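Local atomic coordinates of mitochondrial RNA-binding protein 2 (Trypanosoma brucei, PDB entry 2GIA), a protein that probably binds guide RNA and mRNA and, in complex with MRP1, helps bring them together for RNA editing in the mitochondrion. Residues 49-54 and 76-81; 121-126 and 141-146; 136-141 and 163-168. All coordinates share one frame; numbering follows the deposited sequence.

The three contacts sample the two four-stranded antiparallel sheets of the chain, consistent with the Whirly-type fold of this RNA-binding family. Contact 1 comes first along the chain and lies at one end of the sheet containing strands 45-50, 60-67 and 70-78. Contacts 2 and 3 belong to the second sheet, where strand 137-145 pairs with 123-129 on one side and with 160-168 on the other; they share C141, their segments alternate in sequence, and their centres lie about 13 Å apart. Centre to centre, contact 1 is about 16 Å from contact 3 and about 22 Å from contact 2. A probable hydrogen bond from H50 to the backbone of E167 ties the two sheets together.

Contact 1 (49-54 and 76-81); sequences VHWNDE and HRQARM
W51 and Q78 face each other with their CA atoms 6.6 Å apart, and the backbones draw closer at D53 and M81, where the CA separation is 4.8 Å, although strands 45-50 and 70-78 are not neighbours: strand 60-67 runs between them. Q78 spans the distance with its side chain. Its CG is turned to the far side from the main-chain N (chi1 -175°), and the extended chain beyond carries the amide to the loop after strand 45-50. There Q78 OE1 accepts a short hydrogen bond of 2.6 Å from N52 N; the donor lies in the carbonyl plane, on a lone pair, and the bond is fairly straight at 163°. The aliphatic part of Q78 runs past the six-membered ring of W51, whose CE3 is 3.7 Å from Q78 CG, with ring and amide planes turned 51° apart. V49 CG1 lies over one face of the indole, toward its rim, and A89 and L61 pack against the same side chain. Further along, D53 OD1 comes 3.3 Å from M81 CB, while D53 CB rests 3.8 Å from M81 CG. The same oxygen, D53 OD1, accepts a hydrogen bond from L82 N, just past the second segment. A buried side-chain amide here satisfies the backbone N-H of N52, just past the end of strand 45-50, while its methylenes pack on the tryptophan.

Contact 2 (121-126 and 141-146); sequences RYTNAT and CTSTRP
T142 grips N124 O twice. T142 N lies 3.0 Å from N124 O, above the carbonyl plane, whereas T142 OG1 donates to N124 O at 3.1 Å in the plane, on a lone pair. Placing OG1 between the backbone N and the carbonyl carbon (chi1 48°) makes the second bond possible and sets it 3.3 Å from N124 CB, the two side chains lying side by side and pointing the same way. N124 N returns a bond to T142 O, completing the hydrogen-bonded antiparallel pair. Toward the open end of the hairpin, away from its turn, T144 N donates to Y122 O at 2.8 Å, and the Y122 ring turns its edge to T144 O, which lies in the ring plane 3.0 Å from Y122 CD1. Y122 CE1 also packs 3.9 Å from P146 CD, the two side chains crossing at about a right angle. The face shared by T123, A125, C141 and S143 is mostly apolar: A125 CB meets C141 CB at 3.6 Å. Beyond the pair, S143 OG is hydrogen-bonded to W164 NE1 on strand 160-168, and T123 and S143 touch V95 and V93, respectively, of the other sheet. Chemically, the hairpin is two-sided: methyl and sulfur groups, with a serine hydroxyl satisfied by W164, on the buried side, and on the other a threonine hydroxyl that strengthens the ladder and weakly hydrogen-bonds an acetic acid, probably from the crystallisation liquor.

Contact 3 (136-141 and 163-168); sequences TFTLKC and EWTVEF
Strands 137-145 and 160-168 form a regular antiparallel ladder in the second sheet, strand 160-168 being the outermost within the chain. Three hydrogen-bonded pairs, F137 with F168, L139 with V166 and C141 with W164, contribute six backbone bonds; that from V166 N to L139 O measures 2.7 Å. The side chains of these six residues share one face. There W164 CG takes the crowded position between the backbone N and the carbonyl carbon (chi1 53°), which lays the indole across the neighbouring strand. C141 CB then sits over one face of the five-membered ring, a CH-pi contact of 3.8 Å to the centroid, while SG approaches the ring obliquely. The six-membered ring reaches on to L139, with W164 CZ3 3.7 Å from L139 CD2. From the other end of the ladder F168 offers its ring edge, CE2 lying 3.9 Å from L139 CB, so the leucine is held between two aromatic residues. L62 of the first sheet touches L139, W164, V166 and F168, and helix 170-187 packs on F137 and F168.

On the face of T138, K140, T165 and E167 the contact is more polar. T138 OG1 donates to the syn lone pair of E167 OE1 at a very short 2.5 Å; the bend of the glutamate chain at chi2 (-55°) brings its carboxylate alongside the threonine. T138 CG2 meanwhile meets T165 CG2 at 3.6 Å. A water 2.9 Å from both F137 O and E167 OE1 can bridge backbone and carboxylate. The ladder thus separates two chemistries: aromatic and aliphatic groups join the sheets in the interior, whereas a hydroxyl-carboxylate bond and water link the strands on the opposite face.

Contact 1 (49-54 and 76-81)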
loop_
_atom_site.group_PDB
_atom_site.type_symbol
_atom_site.label_atom_id
_atom_site.label_comp_id
_atom_site.label_asym_id
_atom_site.label_seq_id
_atom_site.Cartn_x
_atom_site.Cartn_y
_atom_site.Cartn_z
ATOM N N VAL D 49 21.102 -10.301 -5.286
ATOM C CA VAL D 49 22.260 -11.172 -5.161
ATOM C C VAL D 49 22.445 -12.121 -6.335
ATOM O O VAL D 49 21.561 -12.914 -6.651
ATOM C CB VAL D 49 22.148 -11.968 -3.845
ATOM C CG1 VAL D 49 23.476 -12.652 -3.518
ATOM C CG2 VAL D 49 21.716 -11.042 -2.701
ATOM N N HIS D 50 23.601 -12.032 -6.978
ATOM C CA HIS D 50 23.904 -12.886 -8.127
ATOM C C HIS D 50 25.299 -13.529 -7.984
ATOM O O HIS D 50 26.197 -13.299 -8.803
ATOM C CB HIS D 50 23.826 -12.073 -9.426
ATOM C CG HIS D 50 22.467 -11.495 -9.703
ATOM N ND1 HIS D 50 21.294 -12.105 -9.294
ATOM C CD2 HIS D 50 22.091 -10.410 -10.421
ATOM C CE1 HIS D 50 20.260 -11.425 -9.757
ATOM N NE2 HIS D 50 20.715 -10.391 -10.447
ATOM N N TRP D 51 25.463 -14.294 -6.909
ATOM C CA TRP D 51 26.707 -14.993 -6.596
ATOM C C TRP D 51 26.997 -16.085 -7.617
ATOM O O TRP D 51 26.093 -16.657 -8.224
ATOM C CB TRP D 51 26.602 -15.672 -5.237
ATOM C CG TRP D 51 26.467 -14.782 -4.058
ATOM C CD1 TRP D 51 25.742 -15.039 -2.936
ATOM C CD2 TRP D 51 27.154 -13.556 -3.822
ATOM N NE1 TRP D 51 25.941 -14.053 -2.005
ATOM C CE2 TRP D 51 26.803 -13.126 -2.522
ATOM C CE3 TRP D 51 28.034 -12.777 -4.577
ATOM C CZ2 TRP D 51 27.301 -11.946 -1.958
ATOM C CZ3 TRP D 51 28.533 -11.603 -4.017
ATOM C CH2 TRP D 51 28.162 -11.203 -2.717
ATOM N N ASN D 52 28.276 -16.391 -7.773
ATOM C CA ASN D 52 28.695 -17.434 -8.685
ATOM C C ASN D 52 30.069 -17.917 -8.258
ATOM O O ASN D 52 31.071 -17.348 -8.672
ATOM C CB ASN D 52 28.757 -16.908 -10.117
ATOM C CG ASN D 52 29.171 -17.987 -11.106
ATOM O OD1 ASN D 52 28.558 -19.050 -11.170
ATOM N ND2 ASN D 52 30.214 -17.717 -11.878
ATOM N N ASP D 53 30.113 -18.940 -7.408
ATOM C CA ASP D 53 31.393 -19.487 -6.952
ATOM C C ASP D 53 32.055 -20.169 -8.141
ATOM O O ASP D 53 33.262 -20.026 -8.357
ATOM C CB ASP D 53 31.205 -20.521 -5.833
ATOM C CG ASP D 53 30.603 -19.929 -4.573
ATOM O OD1 ASP D 53 30.976 -18.798 -4.182
ATOM O OD2 ASP D 53 29.761 -20.613 -3.964
ATOM N N GLU D 54 31.250 -20.903 -8.909
ATOM C CA GLU D 54 31.740 -21.605 -10.084
ATOM C C GLU D 54 32.729 -20.690 -10.799
ATOM O O GLU D 54 33.798 -21.123 -11.229
ATOM C CB GLU D 54 30.571 -21.965 -11.011
ATOM C CG GLU D 54 30.945 -22.949 -12.100
ATOM C CD GLU D 54 31.389 -24.290 -11.533
ATOM O OE1 GLU D 54 30.557 -24.959 -10.880
ATOM O OE2 GLU D 54 32.566 -24.674 -11.734
ATOM N N HIS D 76 28.578 -4.249 -6.494
ATOM C CA HIS D 76 29.705 -5.010 -5.950
ATOM C C HIS D 76 30.059 -6.225 -6.816
ATOM O O HIS D 76 29.180 -6.838 -7.420
ATOM C CB HIS D 76 29.375 -5.588 -4.575
ATOM C CG HIS D 76 28.793 -4.601 -3.616
ATOM N ND1 HIS D 76 29.425 -4.245 -2.450
ATOM C CD2 HIS D 76 27.613 -3.937 -3.625
ATOM C CE1 HIS D 76 28.660 -3.408 -1.775
ATOM N NE2 HIS D 76 27.554 -3.204 -2.466
ATOM N N ARG D 77 31.347 -6.586 -6.836
ATOM C CA ARG D 77 31.807 -7.784 -7.546
ATOM C C ARG D 77 32.007 -8.822 -6.450
ATOM O O ARG D 77 32.318 -8.463 -5.318
ATOM C CB ARG D 77 33.144 -7.523 -8.240
ATOM C CG ARG D 77 34.252 -7.209 -7.259
ATOM C CD ARG D 77 35.470 -6.596 -7.953
ATOM N NE ARG D 77 36.413 -6.081 -6.963
ATOM C CZ ARG D 77 37.146 -4.989 -7.128
ATOM N NH1 ARG D 77 37.057 -4.289 -8.258
ATOM N NH2 ARG D 77 37.941 -4.575 -6.147
ATOM N N GLN D 78 31.815 -10.100 -6.765
ATOM C CA GLN D 78 31.997 -11.148 -5.763
ATOM C C GLN D 78 33.486 -11.162 -5.430
ATOM O O GLN D 78 34.303 -11.107 -6.340
ATOM C CB GLN D 78 31.563 -12.504 -6.324
ATOM C CG GLN D 78 31.597 -13.648 -5.301
ATOM C CD GLN D 78 30.763 -14.833 -5.738
ATOM O OE1 GLN D 78 30.142 -14.806 -6.803
ATOM N NE2 GLN D 78 30.733 -15.880 -4.917
ATOM N N ALA D 79 33.832 -11.199 -4.142
ATOM C CA ALA D 79 35.235 -11.204 -3.722
ATOM C C ALA D 79 35.819 -12.614 -3.715
ATOM O O ALA D 79 36.698 -12.939 -4.513
ATOM C CB ALA D 79 35.373 -10.586 -2.340
ATOM N N ARG D 80 35.334 -13.443 -2.802
ATOM C CA ARG D 80 35.793 -14.819 -2.696
ATOM C C ARG D 80 34.573 -15.726 -2.740
ATOM O O ARG D 80 33.447 -15.262 -2.568
ATOM C CB ARG D 80 36.551 -15.033 -1.384
ATOM C CG ARG D 80 35.749 -14.694 -0.136
ATOM C CD ARG D 80 36.120 -13.328 0.399
ATOM N NE ARG D 80 37.367 -13.339 1.155
ATOM C CZ ARG D 80 37.925 -12.251 1.678
ATOM N NH1 ARG D 80 37.344 -11.065 1.522
ATOM N NH2 ARG D 80 39.056 -12.348 2.368
ATOM N N MET D 81 34.785 -17.016 -2.975
ATOM C CA MET D 81 33.669 -17.954 -3.030
ATOM C C MET D 81 32.966 -17.977 -1.680
ATOM O O MET D 81 33.570 -17.663 -0.658
ATOM C CB MET D 81 34.173 -19.347 -3.430
ATOM C CG MET D 81 34.670 -19.385 -4.876
ATOM S SD MET D 81 35.435 -20.925 -5.437
ATOM C CE MET D 81 37.176 -20.573 -5.094
#

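Contact 2 (121-126 and 141-146)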
loop_
_atom_site.group_PDB
_atom_site.type_symbol
_atom_site.label_atom_id
_atom_site.label_comp_id
_atom_site.label_asym_id
_atom_site.label_seq_id
_atom_site.Cartn_x
_atom_site.Cartn_y
_atom_site.Cartn_z
ATOM N N ARG D 121 28.256 12.772 -15.473
ATOM C CA ARG D 121 29.644 12.773 -15.925
ATOM C C ARG D 121 30.383 11.579 -15.344
ATOM O O ARG D 121 31.583 11.392 -15.573
ATOM C CB ARG D 121 30.346 14.083 -15.546
ATOM C CG ARG D 121 30.530 15.047 -16.741
ATOM C CD ARG D 121 31.366 14.418 -17.882
ATOM N NE ARG D 121 30.654 13.355 -18.604
ATOM C CZ ARG D 121 31.237 12.436 -19.378
ATOM N NH1 ARG D 121 32.557 12.430 -19.544
ATOM N NH2 ARG D 121 30.496 11.520 -19.993
ATOM N N TYR D 122 29.645 10.768 -14.597
ATOM C CA TYR D 122 30.195 9.569 -13.991
ATOM C C TYR D 122 29.355 8.361 -14.395
ATOM O O TYR D 122 29.834 7.227 -14.377
ATOM C CB TYR D 122 30.229 9.709 -12.460
ATOM C CG TYR D 122 31.240 10.732 -11.978
ATOM C CD1 TYR D 122 32.592 10.611 -12.317
ATOM C CD2 TYR D 122 30.844 11.842 -11.224
ATOM C CE1 TYR D 122 33.528 11.573 -11.923
ATOM C CE2 TYR D 122 31.771 12.816 -10.823
ATOM C CZ TYR D 122 33.115 12.676 -11.179
ATOM O OH TYR D 122 34.046 13.634 -10.811
ATOM N N THR D 123 28.107 8.604 -14.790
ATOM C CA THR D 123 27.236 7.495 -15.166
ATOM C C THR D 123 26.378 7.687 -16.405
ATOM O O THR D 123 25.825 8.755 -16.644
ATOM C CB THR D 123 26.284 7.121 -14.009
ATOM O OG1 THR D 123 25.394 8.210 -13.747
ATOM C CG2 THR D 123 27.062 6.834 -12.764
ATOM N N ASN D 124 26.284 6.628 -17.196
ATOM C CA ASN D 124 25.453 6.612 -18.387
ATOM C C ASN D 124 24.723 5.255 -18.320
ATOM O O ASN D 124 25.268 4.219 -18.698
ATOM C CB ASN D 124 26.330 6.744 -19.645
ATOM C CG ASN D 124 25.585 6.412 -20.925
ATOM O OD1 ASN D 124 24.354 6.495 -20.985
ATOM N ND2 ASN D 124 26.334 6.044 -21.970
ATOM N N ALA D 125 23.485 5.261 -17.832
ATOM C CA ALA D 125 22.743 3.995 -17.703
ATOM C C ALA D 125 21.328 4.019 -18.247
ATOM O O ALA D 125 20.724 5.096 -18.385
ATOM C CB ALA D 125 22.704 3.577 -16.232
ATOM N N THR D 126 20.815 2.824 -18.565
ATOM C CA THR D 126 19.434 2.641 -19.033
ATOM C C THR D 126 18.775 1.517 -18.218
ATOM O O THR D 126 19.465 0.598 -17.723
ATOM C CB THR D 126 19.319 2.224 -20.557
ATOM O OG1 THR D 126 19.774 0.877 -20.733
ATOM C CG2 THR D 126 20.113 3.195 -21.437
ATOM N N CYS D 141 24.758 -0.216 -17.381
ATOM C CA CYS D 141 25.413 1.028 -17.050
ATOM C C CYS D 141 26.885 1.039 -17.444
ATOM O O CYS D 141 27.561 0.013 -17.397
ATOM C CB CYS D 141 25.306 1.243 -15.539
ATOM S SG CYS D 141 26.023 2.799 -14.907
ATOM N N THR D 142 27.367 2.206 -17.838
ATOM C CA THR D 142 28.779 2.365 -18.158
ATOM C C THR D 142 29.209 3.466 -17.215
ATOM O O THR D 142 28.778 4.598 -17.365
ATOM C CB THR D 142 29.005 2.841 -19.604
ATOM O OG1 THR D 142 28.142 3.945 -19.888
ATOM C CG2 THR D 142 28.726 1.742 -20.567
ATOM N N SER D 143 30.011 3.134 -16.212
ATOM C CA SER D 143 30.482 4.148 -15.262
ATOM C C SER D 143 31.847 4.696 -15.688
ATOM O O SER D 143 32.594 4.027 -16.417
ATOM C CB SER D 143 30.620 3.563 -13.848
ATOM O OG SER D 143 29.362 3.160 -13.324
ATOM N N THR D 144 32.153 5.910 -15.235
ATOM C CA THR D 144 33.433 6.550 -15.532
ATOM C C THR D 144 33.905 7.368 -14.337
ATOM O O THR D 144 33.095 7.905 -13.573
ATOM C CB THR D 144 33.363 7.485 -16.761
ATOM O OG1 THR D 144 32.399 8.517 -16.529
ATOM C CG2 THR D 144 32.989 6.697 -18.016
ATOM N N ARG D 145 35.222 7.447 -14.180
ATOM C CA ARG D 145 35.842 8.183 -13.082
ATOM C C ARG D 145 37.207 8.689 -13.538
ATOM O O ARG D 145 37.754 8.204 -14.534
ATOM C CB ARG D 145 36.037 7.260 -11.879
ATOM C CG ARG D 145 36.782 5.986 -12.241
ATOM C CD ARG D 145 36.920 5.032 -11.067
ATOM N NE ARG D 145 37.825 5.539 -10.043
ATOM C CZ ARG D 145 38.176 4.855 -8.957
ATOM N NH1 ARG D 145 37.685 3.629 -8.768
ATOM N NH2 ARG D 145 39.012 5.391 -8.064
ATOM N N PRO D 146 37.775 9.673 -12.816
ATOM C CA PRO D 146 39.092 10.223 -13.170
ATOM C C PRO D 146 40.209 9.183 -12.967
ATOM O O PRO D 146 41.351 9.513 -12.637
ATOM C CB PRO D 146 39.222 11.428 -12.234
ATOM C CG PRO D 146 38.408 11.010 -11.025
ATOM C CD PRO D 146 37.187 10.401 -11.676
#

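Contact 3 (136-141 and 163-168)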
loop_
_atom_site.group_PDB
_atom_site.type_symbol
_atom_site.label_atom_id
_atom_site.label_comp_id
_atom_site.label_asym_id
_atom_site.label_seq_id
_atom_site.Cartn_x
_atom_site.Cartn_y
_atom_site.Cartn_z
ATOM N N THR D 136 10.253 -8.753 -16.400
ATOM C CA THR D 136 11.686 -8.803 -16.040
ATOM C C THR D 136 12.313 -7.573 -16.687
ATOM O O THR D 136 11.834 -7.074 -17.711
ATOM C CB THR D 136 12.434 -10.093 -16.523
ATOM O OG1 THR D 136 12.465 -10.133 -17.955
ATOM C CG2 THR D 136 11.741 -11.353 -15.966
ATOM N N PHE D 137 13.382 -7.088 -16.073
ATOM C CA PHE D 137 13.994 -5.858 -16.516
ATOM C C PHE D 137 15.500 -5.942 -16.463
ATOM O O PHE D 137 16.051 -6.836 -15.821
ATOM C CB PHE D 137 13.512 -4.716 -15.622
ATOM C CG PHE D 137 12.028 -4.505 -15.685
ATOM C CD1 PHE D 137 11.480 -3.569 -16.558
ATOM C CD2 PHE D 137 11.168 -5.306 -14.939
ATOM C CE1 PHE D 137 10.085 -3.440 -16.691
ATOM C CE2 PHE D 137 9.777 -5.182 -15.064
ATOM C CZ PHE D 137 9.237 -4.251 -15.939
ATOM N N THR D 138 16.144 -4.980 -17.131
ATOM C CA THR D 138 17.597 -4.937 -17.184
ATOM C C THR D 138 18.201 -3.565 -16.904
ATOM O O THR D 138 17.803 -2.594 -17.517
ATOM C CB THR D 138 18.111 -5.368 -18.595
ATOM O OG1 THR D 138 17.684 -6.709 -18.859
ATOM C CG2 THR D 138 19.653 -5.303 -18.624
ATOM N N LEU D 139 19.149 -3.506 -15.969
ATOM C CA LEU D 139 19.874 -2.275 -15.659
ATOM C C LEU D 139 21.261 -2.450 -16.363
ATOM O O LEU D 139 21.978 -3.422 -16.083
ATOM C CB LEU D 139 20.103 -2.124 -14.139
ATOM C CG LEU D 139 20.962 -0.914 -13.694
ATOM C CD1 LEU D 139 20.321 0.353 -14.160
ATOM C CD2 LEU D 139 21.161 -0.862 -12.174
ATOM N N LYS D 140 21.579 -1.554 -17.297
ATOM C CA LYS D 140 22.858 -1.565 -18.060
ATOM C C LYS D 140 23.496 -0.214 -17.793
ATOM O O LYS D 140 22.858 0.827 -17.988
ATOM C CB LYS D 140 22.622 -1.659 -19.568
ATOM C CG LYS D 140 21.717 -2.775 -20.031
ATOM C CD LYS D 140 21.219 -2.478 -21.449
ATOM C CE LYS D 140 20.167 -3.468 -21.951
ATOM N NZ LYS D 140 19.701 -3.032 -23.305
ATOM N N CYS D 141 24.758 -0.216 -17.381
ATOM C CA CYS D 141 25.413 1.028 -17.050
ATOM C C CYS D 141 26.885 1.039 -17.444
ATOM O O CYS D 141 27.561 0.013 -17.397
ATOM C CB CYS D 141 25.306 1.243 -15.539
ATOM S SG CYS D 141 26.023 2.799 -14.907
ATOM N N GLU D 163 31.984 -1.009 -17.109
ATOM C CA GLU D 163 30.678 -1.389 -17.624
ATOM C C GLU D 163 30.075 -2.537 -16.822
ATOM O O GLU D 163 30.745 -3.530 -16.539
ATOM C CB GLU D 163 30.803 -1.804 -19.082
ATOM C CG GLU D 163 30.922 -0.638 -20.050
ATOM C CD GLU D 163 31.111 -1.104 -21.489
ATOM O OE1 GLU D 163 30.552 -2.166 -21.848
ATOM O OE2 GLU D 163 31.807 -0.413 -22.265
ATOM N N TRP D 164 28.805 -2.409 -16.455
ATOM C CA TRP D 164 28.170 -3.463 -15.672
ATOM C C TRP D 164 26.681 -3.550 -15.986
ATOM O O TRP D 164 26.084 -2.571 -16.429
ATOM C CB TRP D 164 28.393 -3.208 -14.182
ATOM C CG TRP D 164 27.978 -1.827 -13.707
ATOM C CD1 TRP D 164 28.673 -0.647 -13.853
ATOM C CD2 TRP D 164 26.816 -1.514 -12.920
ATOM N NE1 TRP D 164 28.014 0.374 -13.193
ATOM C CE2 TRP D 164 26.876 -0.128 -12.622
ATOM C CE3 TRP D 164 25.733 -2.268 -12.449
ATOM C CZ2 TRP D 164 25.887 0.510 -11.851
ATOM C CZ3 TRP D 164 24.758 -1.634 -11.685
ATOM C CH2 TRP D 164 24.839 -0.256 -11.400
ATOM N N THR D 165 26.103 -4.727 -15.759
ATOM C CA THR D 165 24.681 -4.993 -16.035
ATOM C C THR D 165 24.091 -5.796 -14.886
ATOM O O THR D 165 24.749 -6.710 -14.376
ATOM C CB THR D 165 24.488 -5.883 -17.308
ATOM O OG1 THR D 165 25.039 -5.229 -18.452
ATOM C CG2 THR D 165 23.013 -6.123 -17.590
ATOM N N VAL D 166 22.855 -5.473 -14.491
ATOM C CA VAL D 166 22.184 -6.235 -13.438
ATOM C C VAL D 166 20.806 -6.611 -13.975
ATOM O O VAL D 166 20.027 -5.738 -14.347
ATOM C CB VAL D 166 22.024 -5.427 -12.122
ATOM C CG1 VAL D 166 21.219 -6.244 -11.094
ATOM C CG2 VAL D 166 23.401 -5.117 -11.531
ATOM N N GLU D 167 20.536 -7.910 -14.050
ATOM C CA GLU D 167 19.262 -8.423 -14.520
ATOM C C GLU D 167 18.320 -8.513 -13.304
ATOM O O GLU D 167 18.730 -8.914 -12.211
ATOM C CB GLU D 167 19.415 -9.846 -15.100
ATOM C CG GLU D 167 20.278 -9.971 -16.376
ATOM C CD GLU D 167 19.804 -9.070 -17.499
ATOM O OE1 GLU D 167 18.620 -8.653 -17.511
ATOM O OE2 GLU D 167 20.618 -8.776 -18.389
ATOM N N PHE D 168 17.068 -8.149 -13.504
ATOM C CA PHE D 168 16.080 -8.235 -12.445
ATOM C C PHE D 168 15.044 -9.256 -12.899
ATOM O O PHE D 168 14.334 -8.990 -13.873
ATOM C CB PHE D 168 15.374 -6.882 -12.256
ATOM C CG PHE D 168 16.210 -5.847 -11.556
ATOM C CD1 PHE D 168 15.936 -5.493 -10.226
ATOM C CD2 PHE D 168 17.279 -5.233 -12.219
ATOM C CE1 PHE D 168 16.725 -4.535 -9.573
ATOM C CE2 PHE D 168 18.082 -4.276 -11.580
ATOM C CZ PHE D 168 17.809 -3.921 -10.259
HETATM O O HOH W 1 16.198 -9.637 -16.369
#